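Local atomic coordinates of glycoside Hydrolase (Bacteroides uniformis, PDB entry 5T9X), a protein that probably hydrolyses agarose-type galactans as a family 16 glycoside hydrolase in the agarose-degrading pathway of a human gut bacterium. Residues F76-D81 and K90-Y95; G118-E123 and G150-K155; V164-K169 and S177-L182. All coordinates share one frame; numbering follows the deposited sequence.

Contact 1 (F76-D81 and K90-Y95). With NA (sodium ion), chain D.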
ATOM      1  N   PHE A  76      -9.485 -13.599   0.943  1.00 26.22           N
ATOM      2  CA  PHE A  76     -10.429 -12.896   1.797  1.00 27.66           C
ATOM      3  C   PHE A  76     -11.896 -13.327   1.644  1.00 29.06           C
ATOM      4  O   PHE A  76     -12.781 -12.518   1.869  1.00 30.55           O
ATOM      5  CB  PHE A  76     -10.302 -11.389   1.578  1.00 26.39           C
ATOM      6  CG  PHE A  76      -8.965 -10.827   1.955  1.00 25.84           C
ATOM      7  CD1 PHE A  76      -8.542 -10.830   3.291  1.00 26.32           C
ATOM      8  CD2 PHE A  76      -8.165 -10.210   1.016  1.00 25.01           C
ATOM      9  CE1 PHE A  76      -7.328 -10.272   3.653  1.00 24.98           C
ATOM     10  CE2 PHE A  76      -6.946  -9.658   1.379  1.00 24.49           C
ATOM     11  CZ  PHE A  76      -6.521  -9.706   2.690  1.00 24.50           C
ATOM     12  N   ASN A  77     -12.157 -14.586   1.279  1.00 31.45           N
ATOM     13  CA  ASN A  77     -13.539 -15.077   1.097  1.00 34.61           C
ATOM     14  C   ASN A  77     -14.003 -15.781   2.382  1.00 34.67           C
ATOM     15  O   ASN A  77     -14.091 -17.012   2.464  1.00 40.48           O
ATOM     16  CB  ASN A  77     -13.673 -15.964  -0.169  1.00 36.74           C
ATOM     17  CG  ASN A  77     -13.375 -15.192  -1.492  1.00 39.63           C
ATOM     18  OD1 ASN A  77     -13.408 -13.946  -1.565  1.00 38.63           O
ATOM     19  ND2 ASN A  77     -13.087 -15.946  -2.553  1.00 40.66           N
ATOM     20  N   TYR A  78     -14.228 -14.956   3.397  1.00 31.86           N
ATOM     21  CA  TYR A  78     -14.715 -15.356   4.712  1.00 29.63           C
ATOM     22  C   TYR A  78     -15.254 -14.098   5.401  1.00 30.89           C
ATOM     23  O   TYR A  78     -15.262 -13.009   4.808  1.00 32.26           O
ATOM     24  CB  TYR A  78     -13.599 -16.012   5.545  1.00 29.21           C
ATOM     25  CG  TYR A  78     -12.311 -15.203   5.691  1.00 28.77           C
ATOM     26  CD1 TYR A  78     -12.194 -14.165   6.653  1.00 28.59           C
ATOM     27  CD2 TYR A  78     -11.200 -15.492   4.901  1.00 26.47           C
ATOM     28  CE1 TYR A  78     -11.004 -13.433   6.787  1.00 28.44           C
ATOM     29  CE2 TYR A  78     -10.021 -14.771   5.016  1.00 27.10           C
ATOM     30  CZ  TYR A  78      -9.912 -13.740   5.952  1.00 27.79           C
ATOM     31  OH  TYR A  78      -8.718 -13.049   6.055  1.00 24.72           O
ATOM     32  N   THR A  79     -15.719 -14.235   6.637  1.00 32.92           N
ATOM     33  CA  THR A  79     -16.267 -13.108   7.391  1.00 33.43           C
ATOM     34  C   THR A  79     -15.394 -12.828   8.581  1.00 32.08           C
ATOM     35  O   THR A  79     -14.972 -13.764   9.266  1.00 30.56           O
ATOM     36  CB  THR A  79     -17.710 -13.390   7.847  1.00 35.50           C
ATOM     37  OG1 THR A  79     -18.561 -13.176   6.730  1.00 34.33           O
ATOM     38  CG2 THR A  79     -18.185 -12.415   8.958  1.00 39.49           C
ATOM     39  N   ALA A  80     -15.113 -11.546   8.808  1.00 32.46           N
ATOM     40  CA  ALA A  80     -14.408 -11.124  10.024  1.00 35.54           C
ATOM     41  C   ALA A  80     -14.716  -9.690  10.396  1.00 36.82           C
ATOM     42  O   ALA A  80     -15.030  -8.881   9.537  1.00 33.48           O
ATOM     43  CB  ALA A  80     -12.901 -11.311   9.867  1.00 35.34           C
ATOM     44  N   ASP A  81     -14.648  -9.404  11.695  1.00 43.00           N
ATOM     45  CA  ASP A  81     -14.517  -8.023  12.200  1.00 49.46           C
ATOM     46  C   ASP A  81     -13.621  -8.023  13.464  1.00 53.64           C
ATOM     47  O   ASP A  81     -13.069  -9.074  13.799  1.00 61.37           O
ATOM     48  CB  ASP A  81     -15.888  -7.359  12.401  1.00 50.08           C
ATOM     49  CG  ASP A  81     -16.803  -8.153  13.294  1.00 51.71           C
ATOM     50  OD1 ASP A  81     -16.431  -8.444  14.461  1.00 49.89           O
ATOM     51  OD2 ASP A  81     -17.914  -8.460  12.813  1.00 56.24           O
ATOM     52  N   LYS A  90      -5.598 -15.783  11.330  1.00 36.20           N
ATOM     53  CA  LYS A  90      -4.619 -16.797  10.936  1.00 38.71           C
ATOM     54  C   LYS A  90      -3.485 -16.241  10.093  1.00 34.82           C
ATOM     55  O   LYS A  90      -2.443 -16.903   9.973  1.00 35.05           O
ATOM     56  CB  LYS A  90      -5.276 -17.939  10.164  1.00 45.81           C
ATOM     57  CG  LYS A  90      -6.283 -18.753  10.960  1.00 53.51           C
ATOM     58  CD  LYS A  90      -7.188 -19.531  10.016  1.00 60.67           C
ATOM     59  CE  LYS A  90      -8.115 -20.461  10.781  1.00 67.06           C
ATOM     60  NZ  LYS A  90      -9.096 -21.100   9.862  1.00 69.66           N
ATOM     61  N   LYS A  91      -3.694 -15.071   9.475  1.00 29.83           N
ATOM     62  CA  LYS A  91      -2.684 -14.466   8.594  1.00 28.62           C
ATOM     63  C   LYS A  91      -2.363 -12.997   8.813  1.00 24.94           C
ATOM     64  O   LYS A  91      -1.418 -12.501   8.219  1.00 23.10           O
ATOM     65  CB  LYS A  91      -3.105 -14.672   7.129  1.00 29.32           C
ATOM     66  CG  LYS A  91      -3.124 -16.129   6.733  1.00 30.26           C
ATOM     67  CD  LYS A  91      -3.833 -16.331   5.418  1.00 31.41           C
ATOM     68  CE  LYS A  91      -3.890 -17.804   5.080  1.00 29.91           C
ATOM     69  NZ  LYS A  91      -4.115 -17.910   3.631  1.00 31.27           N
ATOM     70  N   TRP A  92      -3.141 -12.309   9.637  1.00 23.40           N
ATOM     71  CA  TRP A  92      -3.134 -10.853   9.687  1.00 23.11           C
ATOM     72  C   TRP A  92      -3.358 -10.371  11.099  1.00 23.24           C
ATOM     73  O   TRP A  92      -3.965 -11.075  11.888  1.00 27.00           O
ATOM     74  CB  TRP A  92      -4.240 -10.285   8.801  1.00 22.90           C
ATOM     75  CG  TRP A  92      -4.222 -10.751   7.375  1.00 23.62           C
ATOM     76  CD1 TRP A  92      -5.058 -11.659   6.807  1.00 23.69           C
ATOM     77  CD2 TRP A  92      -3.334 -10.327   6.335  1.00 24.50           C
ATOM     78  NE1 TRP A  92      -4.750 -11.835   5.489  1.00 23.38           N
ATOM     79  CE2 TRP A  92      -3.703 -11.019   5.166  1.00 24.87           C
ATOM     80  CE3 TRP A  92      -2.275  -9.419   6.274  1.00 24.85           C
ATOM     81  CZ2 TRP A  92      -3.035 -10.847   3.940  1.00 26.57           C
ATOM     82  CZ3 TRP A  92      -1.603  -9.248   5.055  1.00 25.80           C
ATOM     83  CH2 TRP A  92      -1.993  -9.956   3.903  1.00 26.09           C
ATOM     84  N   THR A  93      -2.834  -9.195  11.430  1.00 23.11           N
ATOM     85  CA  THR A  93      -3.280  -8.445  12.601  1.00 23.80           C
ATOM     86  C   THR A  93      -3.933  -7.156  12.118  1.00 24.99           C
ATOM     87  O   THR A  93      -3.601  -6.664  11.040  1.00 26.94           O
ATOM     88  CB  THR A  93      -2.123  -8.083  13.540  1.00 24.97           C
ATOM     89  OG1 THR A  93      -1.235  -7.161  12.891  1.00 26.66           O
ATOM     90  CG2 THR A  93      -1.375  -9.326  13.997  1.00 24.42           C
ATOM     91  N   ASP A  94      -4.856  -6.612  12.914  1.00 25.21           N
ATOM     92  CA  ASP A  94      -5.615  -5.387  12.540  1.00 26.06           C
ATOM     93  C   ASP A  94      -4.994  -4.078  13.085  1.00 24.42           C
ATOM     94  O   ASP A  94      -5.709  -3.145  13.480  1.00 23.00           O
ATOM     95  CB  ASP A  94      -7.125  -5.511  12.928  1.00 27.67           C
ATOM     96  CG  ASP A  94      -7.346  -5.940  14.387  1.00 28.71           C
ATOM     97  OD1 ASP A  94      -6.345  -6.081  15.129  1.00 29.34           O
ATOM     98  OD2 ASP A  94      -8.519  -6.180  14.777  1.00 32.93           O
ATOM     99  N   TYR A  95      -3.664  -4.016  13.089  1.00 24.07           N
ATOM    100  CA  TYR A  95      -2.938  -2.795  13.426  1.00 25.23           C
ATOM    101  C   TYR A  95      -1.639  -2.757  12.642  1.00 25.42           C
ATOM    102  O   TYR A  95      -1.360  -3.660  11.877  1.00 27.17           O
ATOM    103  CB  TYR A  95      -2.682  -2.708  14.942  1.00 25.60           C
ATOM    104  CG  TYR A  95      -2.686  -1.294  15.474  1.00 27.05           C
ATOM    105  CD1 TYR A  95      -3.861  -0.571  15.569  1.00 28.73           C
ATOM    106  CD2 TYR A  95      -1.504  -0.663  15.862  1.00 29.63           C
ATOM    107  CE1 TYR A  95      -3.864   0.741  16.047  1.00 29.91           C
ATOM    108  CE2 TYR A  95      -1.495   0.640  16.348  1.00 29.24           C
ATOM    109  CZ  TYR A  95      -2.678   1.337  16.450  1.00 29.63           C
ATOM    110  OH  TYR A  95      -2.679   2.633  16.917  1.00 28.64           O
TER
HETATM  111 NA    NA D 401     -11.851 -12.102  -2.640  1.00 11.86          NA
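W92 turns its indole onto F76 and the hydroxyl end of Y78, and its atoms record the contact in order from CB outward. The first torsion (chi1 -55°) sets CG beside the backbone N and sends the ring system toward the loop 76-81. Beyond CG, CD1 is the atom nearest the Y78 hydroxyl, with OH 4.0 Å from W92 CD1. The next atom, NE1, makes the closest approach, 3.5 Å from F76 CE1. At the far side of the five-membered ring CE2 meets F76 CZ, and on the benzo ring W92 CZ2 lies 3.9 Å from the same F76 CZ. The F76 ring and the pyrrole ring are inclined by only 27°, yet their centroids are 5.3 Å apart, so the rings are slid apart and overlap little. W92 NE1 and Y78 OH both hydrogen-bond to D74 OD2. Putting a leucine in place of W92 would probably leave D74 without its indole N-H and open a gap beside CE1 and CZ of F76. Next to F76, N77 OD1 binds the sodium ion at 2.6 Å. The chemistry is thus mixed: aromatic CH groups of F76 against the indole, its N-H included, with a carboxylate gathering the polar ends of W92 and Y78, which probably offsets part of its charge and fixes how the indole is turned.

Contact 2 (G118-E123 and G150-K155); sequences GCLRIE and GCVTSK. With NA (sodium ion), chain D.
I122 packs its CG2 methyl against the backbone of G150, joining strand 119-122 to strand 140-154 across the two sheets of a beta-sandwich, the jelly-roll architecture known for family 16 enzymes. This is the tight end. I122 CG2 lies 3.6 Å from G150 N, and G150 O is equally near that methyl. CG1 stands beside the backbone N of I122 (chi1 -58°), which leaves CG2 to meet the glycine, and the CA atoms of I122 and G150 come within 5.6 Å. A beta carbon built on G150 would fall only 3.1 Å from I122 CG2, so a side chain here would crowd the methyl, consistent with a glycine at this position. Two residues along, the strands have parted: the CA atoms of L120 and V152 are 9.5 Å apart, and the side chains bridge the distance with L120 CD1 4.3 Å from V152 CG2. I113 and I301 help fill the surroundings. At the outer margin E123 directs its side chain away, while its carbonyl takes a hydrogen bond from T149 OG1. No hydrogen bond joins the two segments. At the other end of 118-123, where the chain has left the interface, G118 O coordinates the sodium ion at 2.4 Å.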
ATOM      1  N   GLY A 118     -16.303 -11.028   0.181  1.00 33.32           N
ATOM      2  CA  GLY A 118     -15.110 -11.350  -0.572  1.00 32.32           C
ATOM      3  C   GLY A 118     -13.968 -10.331  -0.576  1.00 33.92           C
ATOM      4  O   GLY A 118     -13.020 -10.526  -1.356  1.00 32.99           O
ATOM      5  N   CYS A 119     -14.026  -9.279   0.264  1.00 31.79           N
ATOM      6  CA  CYS A 119     -12.951  -8.297   0.353  1.00 32.18           C
ATOM      7  C   CYS A 119     -12.516  -7.945   1.762  1.00 29.41           C
ATOM      8  O   CYS A 119     -13.321  -7.908   2.679  1.00 27.87           O
ATOM      9  CB  CYS A 119     -13.373  -6.989  -0.278  1.00 35.85           C
ATOM     10  SG  CYS A 119     -13.758  -7.174  -2.003  1.00 47.00           S
ATOM     11  N   LEU A 120     -11.232  -7.631   1.888  1.00 26.23           N
ATOM     12  CA  LEU A 120     -10.720  -6.853   3.005  1.00 24.54           C
ATOM     13  C   LEU A 120     -11.253  -5.437   2.820  1.00 24.35           C
ATOM     14  O   LEU A 120     -11.185  -4.884   1.732  1.00 23.24           O
ATOM     15  CB  LEU A 120      -9.203  -6.843   2.975  1.00 23.19           C
ATOM     16  CG  LEU A 120      -8.518  -5.988   4.022  1.00 22.78           C
ATOM     17  CD1 LEU A 120      -8.867  -6.479   5.416  1.00 22.87           C
ATOM     18  CD2 LEU A 120      -7.021  -6.008   3.787  1.00 23.33           C
ATOM     19  N   ARG A 121     -11.805  -4.877   3.880  1.00 24.98           N
ATOM     20  CA  ARG A 121     -12.448  -3.578   3.824  1.00 27.49           C
ATOM     21  C   ARG A 121     -11.848  -2.695   4.917  1.00 26.38           C
ATOM     22  O   ARG A 121     -11.796  -3.100   6.086  1.00 24.31           O
ATOM     23  CB  ARG A 121     -13.963  -3.710   4.031  1.00 30.25           C
ATOM     24  CG  ARG A 121     -14.674  -4.740   3.138  1.00 33.95           C
ATOM     25  CD  ARG A 121     -16.139  -4.958   3.554  1.00 35.76           C
ATOM     26  NE  ARG A 121     -16.817  -3.666   3.566  1.00 39.86           N
ATOM     27  CZ  ARG A 121     -17.427  -3.093   2.523  1.00 42.90           C
ATOM     28  NH1 ARG A 121     -17.548  -3.726   1.332  1.00 38.20           N
ATOM     29  NH2 ARG A 121     -17.938  -1.864   2.689  1.00 41.58           N
ATOM     30  N   ILE A 122     -11.377  -1.511   4.527  1.00 26.29           N
ATOM     31  CA  ILE A 122     -10.856  -0.552   5.476  1.00 27.46           C
ATOM     32  C   ILE A 122     -11.706   0.687   5.398  1.00 28.67           C
ATOM     33  O   ILE A 122     -11.728   1.323   4.370  1.00 26.50           O
ATOM     34  CB  ILE A 122      -9.403  -0.204   5.158  1.00 27.69           C
ATOM     35  CG1 ILE A 122      -8.581  -1.473   5.170  1.00 26.91           C
ATOM     36  CG2 ILE A 122      -8.835   0.807   6.173  1.00 28.19           C
ATOM     37  CD1 ILE A 122      -7.114  -1.216   4.972  1.00 28.44           C
ATOM     38  N   GLU A 123     -12.396   1.032   6.486  1.00 33.17           N
ATOM     39  CA  GLU A 123     -13.243   2.228   6.494  1.00 37.34           C
ATOM     40  C   GLU A 123     -12.573   3.471   7.107  1.00 33.80           C
ATOM     41  O   GLU A 123     -11.551   3.384   7.762  1.00 30.53           O
ATOM     42  CB  GLU A 123     -14.648   1.949   7.093  1.00 44.24           C
ATOM     43  CG  GLU A 123     -14.794   1.598   8.580  1.00 51.51           C
ATOM     44  CD  GLU A 123     -16.251   1.774   9.098  1.00 59.04           C
ATOM     45  OE1 GLU A 123     -17.206   1.660   8.279  1.00 62.35           O
ATOM     46  OE2 GLU A 123     -16.452   2.045  10.319  1.00 58.15           O
ATOM     47  N   GLY A 150      -8.073   2.505   9.255  1.00 20.42           N
ATOM     48  CA  GLY A 150      -7.523   1.191   9.605  1.00 20.33           C
ATOM     49  C   GLY A 150      -6.182   0.829   8.999  1.00 19.57           C
ATOM     50  O   GLY A 150      -5.777   1.399   8.008  1.00 20.11           O
ATOM     51  N   CYS A 151      -5.518  -0.142   9.615  1.00 19.65           N
ATOM     52  CA  CYS A 151      -4.238  -0.649   9.162  1.00 19.75           C
ATOM     53  C   CYS A 151      -4.134  -2.141   9.447  1.00 19.83           C
ATOM     54  O   CYS A 151      -4.524  -2.601  10.514  1.00 20.46           O
ATOM     55  CB  CYS A 151      -3.121   0.080   9.890  1.00 19.66           C
ATOM     56  SG  CYS A 151      -1.481  -0.214   9.213  1.00 20.86           S
ATOM     57  N   VAL A 152      -3.581  -2.878   8.495  1.00 19.74           N
ATOM     58  CA  VAL A 152      -3.415  -4.320   8.585  1.00 19.08           C
ATOM     59  C   VAL A 152      -1.947  -4.662   8.345  1.00 19.04           C
ATOM     60  O   VAL A 152      -1.270  -4.043   7.519  1.00 17.13           O
ATOM     61  CB  VAL A 152      -4.314  -4.969   7.521  1.00 20.08           C
ATOM     62  CG1 VAL A 152      -3.952  -6.409   7.229  1.00 20.86           C
ATOM     63  CG2 VAL A 152      -5.765  -4.879   7.964  1.00 20.81           C
ATOM     64  N   THR A 153      -1.469  -5.674   9.062  1.00 19.74           N
ATOM     65  CA  THR A 153      -0.103  -6.168   8.936  1.00 20.47           C
ATOM     66  C   THR A 153      -0.113  -7.675   8.835  1.00 21.06           C
ATOM     67  O   THR A 153      -0.828  -8.348   9.590  1.00 21.64           O
ATOM     68  CB  THR A 153       0.749  -5.804  10.180  1.00 20.70           C
ATOM     69  OG1 THR A 153       0.709  -4.392  10.382  1.00 21.52           O
ATOM     70  CG2 THR A 153       2.225  -6.234   9.998  1.00 20.98           C
ATOM     71  N   SER A 154       0.743  -8.205   7.962  1.00 20.96           N
ATOM     72  CA  SER A 154       0.885  -9.647   7.811  1.00 21.22           C
ATOM     73  C   SER A 154       1.485 -10.308   9.054  1.00 22.43           C
ATOM     74  O   SER A 154       2.196  -9.670   9.832  1.00 21.35           O
ATOM     75  CB  SER A 154       1.773  -9.956   6.619  1.00 20.38           C
ATOM     76  OG  SER A 154       3.085  -9.527   6.884  1.00 20.28           O
ATOM     77  N   LYS A 155       1.205 -11.594   9.229  1.00 25.19           N
ATOM     78  CA  LYS A 155       1.778 -12.348  10.355  1.00 27.59           C
ATOM     79  C   LYS A 155       3.130 -12.909  10.014  1.00 26.82           C
ATOM     80  O   LYS A 155       3.907 -13.118  10.911  1.00 28.08           O
ATOM     81  CB  LYS A 155       0.835 -13.444  10.895  1.00 29.49           C
ATOM     82  CG  LYS A 155      -0.208 -12.883  11.851  1.00 31.90           C
ATOM     83  CD  LYS A 155      -0.894 -13.921  12.731  1.00 34.81           C
ATOM     84  CE  LYS A 155      -1.303 -13.266  14.059  1.00 39.27           C
ATOM     85  NZ  LYS A 155      -2.404 -13.948  14.799  1.00 41.45           N
TER
HETATM   86 NA    NA D 401     -11.851 -12.102  -2.640  1.00 11.86          NA

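Contact 3 (V164-K169 and S177-L182)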
ATOM      1  N   VAL A 164       4.576  -9.995  -5.250  1.00 17.64           N
ATOM      2  CA  VAL A 164       3.412  -9.682  -4.381  1.00 17.16           C
ATOM      3  C   VAL A 164       2.460  -8.845  -5.209  1.00 17.50           C
ATOM      4  O   VAL A 164       2.889  -7.837  -5.788  1.00 17.90           O
ATOM      5  CB  VAL A 164       3.820  -8.887  -3.136  1.00 17.19           C
ATOM      6  CG1 VAL A 164       2.610  -8.607  -2.241  1.00 17.48           C
ATOM      7  CG2 VAL A 164       4.928  -9.604  -2.360  1.00 16.74           C
ATOM      8  N   GLU A 165       1.196  -9.271  -5.308  1.00 17.74           N
ATOM      9  CA  GLU A 165       0.208  -8.617  -6.185  1.00 18.54           C
ATOM     10  C   GLU A 165      -1.071  -8.443  -5.416  1.00 18.27           C
ATOM     11  O   GLU A 165      -1.540  -9.405  -4.847  1.00 18.66           O
ATOM     12  CB  GLU A 165      -0.040  -9.437  -7.466  1.00 19.66           C
ATOM     13  CG  GLU A 165      -0.690  -8.687  -8.631  1.00 21.49           C
ATOM     14  CD  GLU A 165      -0.903  -9.556  -9.889  1.00 23.79           C
ATOM     15  OE1 GLU A 165      -1.752 -10.473  -9.808  1.00 26.83           O
ATOM     16  OE2 GLU A 165      -0.286  -9.335 -10.969  1.00 23.88           O
ATOM     17  N   ALA A 166      -1.629  -7.231  -5.389  1.00 18.26           N
ATOM     18  CA  ALA A 166      -2.970  -7.029  -4.858  1.00 18.87           C
ATOM     19  C   ALA A 166      -3.940  -6.717  -5.982  1.00 19.70           C
ATOM     20  O   ALA A 166      -3.552  -6.208  -7.015  1.00 18.18           O
ATOM     21  CB  ALA A 166      -2.990  -5.930  -3.821  1.00 19.56           C
ATOM     22  N   TYR A 167      -5.193  -7.107  -5.763  1.00 20.75           N
ATOM     23  CA  TYR A 167      -6.325  -6.773  -6.620  1.00 21.61           C
ATOM     24  C   TYR A 167      -7.221  -5.899  -5.743  1.00 21.83           C
ATOM     25  O   TYR A 167      -7.790  -6.371  -4.726  1.00 21.17           O
ATOM     26  CB  TYR A 167      -7.067  -8.049  -7.044  1.00 21.65           C
ATOM     27  CG  TYR A 167      -8.055  -7.904  -8.179  1.00 21.04           C
ATOM     28  CD1 TYR A 167      -7.695  -7.247  -9.344  1.00 21.10           C
ATOM     29  CD2 TYR A 167      -9.318  -8.503  -8.127  1.00 21.98           C
ATOM     30  CE1 TYR A 167      -8.563  -7.148 -10.413  1.00 21.98           C
ATOM     31  CE2 TYR A 167     -10.209  -8.400  -9.194  1.00 21.88           C
ATOM     32  CZ  TYR A 167      -9.814  -7.726 -10.344  1.00 22.56           C
ATOM     33  OH  TYR A 167     -10.629  -7.571 -11.443  1.00 23.37           O
ATOM     34  N   ALA A 168      -7.295  -4.621  -6.104  1.00 21.04           N
ATOM     35  CA  ALA A 168      -7.790  -3.616  -5.188  1.00 20.74           C
ATOM     36  C   ALA A 168      -8.529  -2.511  -5.894  1.00 21.46           C
ATOM     37  O   ALA A 168      -8.246  -2.165  -7.058  1.00 21.71           O
ATOM     38  CB  ALA A 168      -6.621  -3.026  -4.449  1.00 21.63           C
ATOM     39  N   LYS A 169      -9.449  -1.924  -5.156  1.00 21.39           N
ATOM     40  CA  LYS A 169     -10.214  -0.794  -5.631  1.00 21.82           C
ATOM     41  C   LYS A 169      -9.907   0.403  -4.740  1.00 21.20           C
ATOM     42  O   LYS A 169     -10.371   0.490  -3.598  1.00 19.09           O
ATOM     43  CB  LYS A 169     -11.699  -1.127  -5.613  1.00 21.81           C
ATOM     44  CG  LYS A 169     -12.591  -0.065  -6.209  1.00 23.87           C
ATOM     45  CD  LYS A 169     -13.997  -0.633  -6.328  1.00 26.86           C
ATOM     46  CE  LYS A 169     -14.850   0.075  -7.357  1.00 28.27           C
ATOM     47  NZ  LYS A 169     -15.167   1.429  -6.843  1.00 32.19           N
ATOM     48  N   SER A 177      -4.931   5.300  -0.208  1.00 19.70           N
ATOM     49  CA  SER A 177      -5.155   3.843  -0.172  1.00 20.32           C
ATOM     50  C   SER A 177      -3.805   3.171  -0.448  1.00 20.55           C
ATOM     51  O   SER A 177      -3.152   3.503  -1.454  1.00 20.43           O
ATOM     52  CB  SER A 177      -6.157   3.441  -1.244  1.00 20.30           C
ATOM     53  OG  SER A 177      -7.388   4.138  -1.120  1.00 20.67           O
ATOM     54  N   ASP A 178      -3.358   2.292   0.458  1.00 21.09           N
ATOM     55  CA  ASP A 178      -1.968   1.796   0.452  1.00 22.02           C
ATOM     56  C   ASP A 178      -1.838   0.295   0.626  1.00 21.34           C
ATOM     57  O   ASP A 178      -2.429  -0.297   1.552  1.00 19.88           O
ATOM     58  CB  ASP A 178      -1.145   2.397   1.602  1.00 24.32           C
ATOM     59  CG  ASP A 178      -1.054   3.928   1.566  1.00 27.36           C
ATOM     60  OD1 ASP A 178      -0.596   4.512   0.545  1.00 29.08           O
ATOM     61  OD2 ASP A 178      -1.421   4.546   2.586  1.00 28.75           O
ATOM     62  N   VAL A 179      -0.986  -0.283  -0.218  1.00 20.72           N
ATOM     63  CA  VAL A 179      -0.482  -1.655  -0.058  1.00 20.40           C
ATOM     64  C   VAL A 179       1.028  -1.582  -0.150  1.00 19.28           C
ATOM     65  O   VAL A 179       1.547  -1.118  -1.157  1.00 17.87           O
ATOM     66  CB  VAL A 179      -1.026  -2.603  -1.150  1.00 20.18           C
ATOM     67  CG1 VAL A 179      -0.502  -4.024  -0.965  1.00 20.95           C
ATOM     68  CG2 VAL A 179      -2.536  -2.612  -1.097  1.00 20.95           C
ATOM     69  N   TRP A 180       1.741  -2.035   0.889  1.00 19.40           N
ATOM     70  CA  TRP A 180       3.200  -1.802   0.972  1.00 19.21           C
ATOM     71  C   TRP A 180       3.940  -2.724   1.917  1.00 18.85           C
ATOM     72  O   TRP A 180       3.350  -3.494   2.650  1.00 18.91           O
ATOM     73  CB  TRP A 180       3.497  -0.330   1.302  1.00 18.89           C
ATOM     74  CG  TRP A 180       2.877   0.186   2.563  1.00 19.03           C
ATOM     75  CD1 TRP A 180       1.555   0.296   2.841  1.00 19.45           C
ATOM     76  CD2 TRP A 180       3.569   0.731   3.696  1.00 18.61           C
ATOM     77  NE1 TRP A 180       1.363   0.839   4.105  1.00 19.16           N
ATOM     78  CE2 TRP A 180       2.583   1.142   4.640  1.00 19.30           C
ATOM     79  CE3 TRP A 180       4.909   0.902   4.010  1.00 18.37           C
ATOM     80  CZ2 TRP A 180       2.910   1.720   5.894  1.00 19.37           C
ATOM     81  CZ3 TRP A 180       5.248   1.492   5.255  1.00 19.32           C
ATOM     82  CH2 TRP A 180       4.243   1.884   6.184  1.00 19.20           C
ATOM     83  N   MET A 181       5.256  -2.665   1.857  1.00 19.56           N
ATOM     84  CA  MET A 181       6.088  -3.594   2.583  1.00 19.84           C
ATOM     85  C   MET A 181       7.125  -2.787   3.324  1.00 18.92           C
ATOM     86  O   MET A 181       7.646  -1.835   2.795  1.00 17.99           O
ATOM     87  CB  MET A 181       6.732  -4.581   1.617  1.00 20.90           C
ATOM     88  CG  MET A 181       5.709  -5.292   0.768  1.00 22.57           C
ATOM     89  SD  MET A 181       6.331  -6.759  -0.045  1.00 25.93           S
ATOM     90  CE  MET A 181       7.323  -6.072  -1.353  1.00 25.99           C
ATOM     91  N   LEU A 182       7.378  -3.172   4.564  1.00 18.28           N
ATOM     92  CA  LEU A 182       8.295  -2.474   5.422  1.00 18.94           C
ATOM     93  C   LEU A 182       9.038  -3.476   6.336  1.00 18.47           C
ATOM     94  O   LEU A 182       8.412  -4.355   6.925  1.00 16.51           O
ATOM     95  CB  LEU A 182       7.505  -1.461   6.250  1.00 19.74           C
ATOM     96  CG  LEU A 182       8.246  -0.626   7.302  1.00 19.74           C
ATOM     97  CD1 LEU A 182       9.250   0.311   6.632  1.00 18.91           C
ATOM     98  CD2 LEU A 182       7.228   0.146   8.139  1.00 20.20           C
TER
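V164 begins the contact by meeting M181 tip to tip, its CG2 methyl 3.9 Å from M181 SD. The valine has CG1 opposite its backbone N (chi1 -179°), and this rotation leaves CG2 to meet the sulfur; the bend of the methionine chain at its last torsion (chi3 -75°) leaves SD as the atom of M181 nearest V164 CG2, with CE only slightly farther. V164 also touches I192. E165 points away and pairs with R335 in a salt bridge. At A166 the chain faces inward again: A166 CB sits 4.2 Å from V179 CG1, with the CA atoms of these two residues 7.6 Å apart. Y167 stacks on W333, beyond the interface. A168 is directed toward 177-182, but A168 CB stays 5.3 Å from V179 CG2 and packs on V331 instead. K169 turns away and gives NZ to R248 O.

Each strand finds its hydrogen-bonding neighbours in its own sheet, 162-169 beside 252-260 and 329-341, and 176-182 beside 188-195 and 298-304; none crosses between them, as expected for facing layers of a beta-sandwich. W180 takes no part in this contact and packs on E189 and D191, in the E-x-D-x-x-E sequence characteristic of family 16. The touching pairs are therefore apolar, methyls and a thioether meeting through dispersion and burial without directional bonds.

Contacts 1 and 2 are directly joined, their centres 7 Å apart: T93 N to T153 O (2.9 Å) and Y95 O to T153 OG1 (2.7 Å) are probable hydrogen bonds between neighbouring strands 92-93 and 140-154, while W92 CE3 packs 3.5 Å from S154 CA. They also share the sodium ion, bound by N77 and G118 together with E51, D75 and D332. Contact 3 lies deeper and touches neither: its centre is about 15 Å from that of contact 1 and 10 Å from that of contact 2, and the side chain of A166 is about 11 Å from the sodium. Contacts 2 and 3 both span the two sheets of the sandwich.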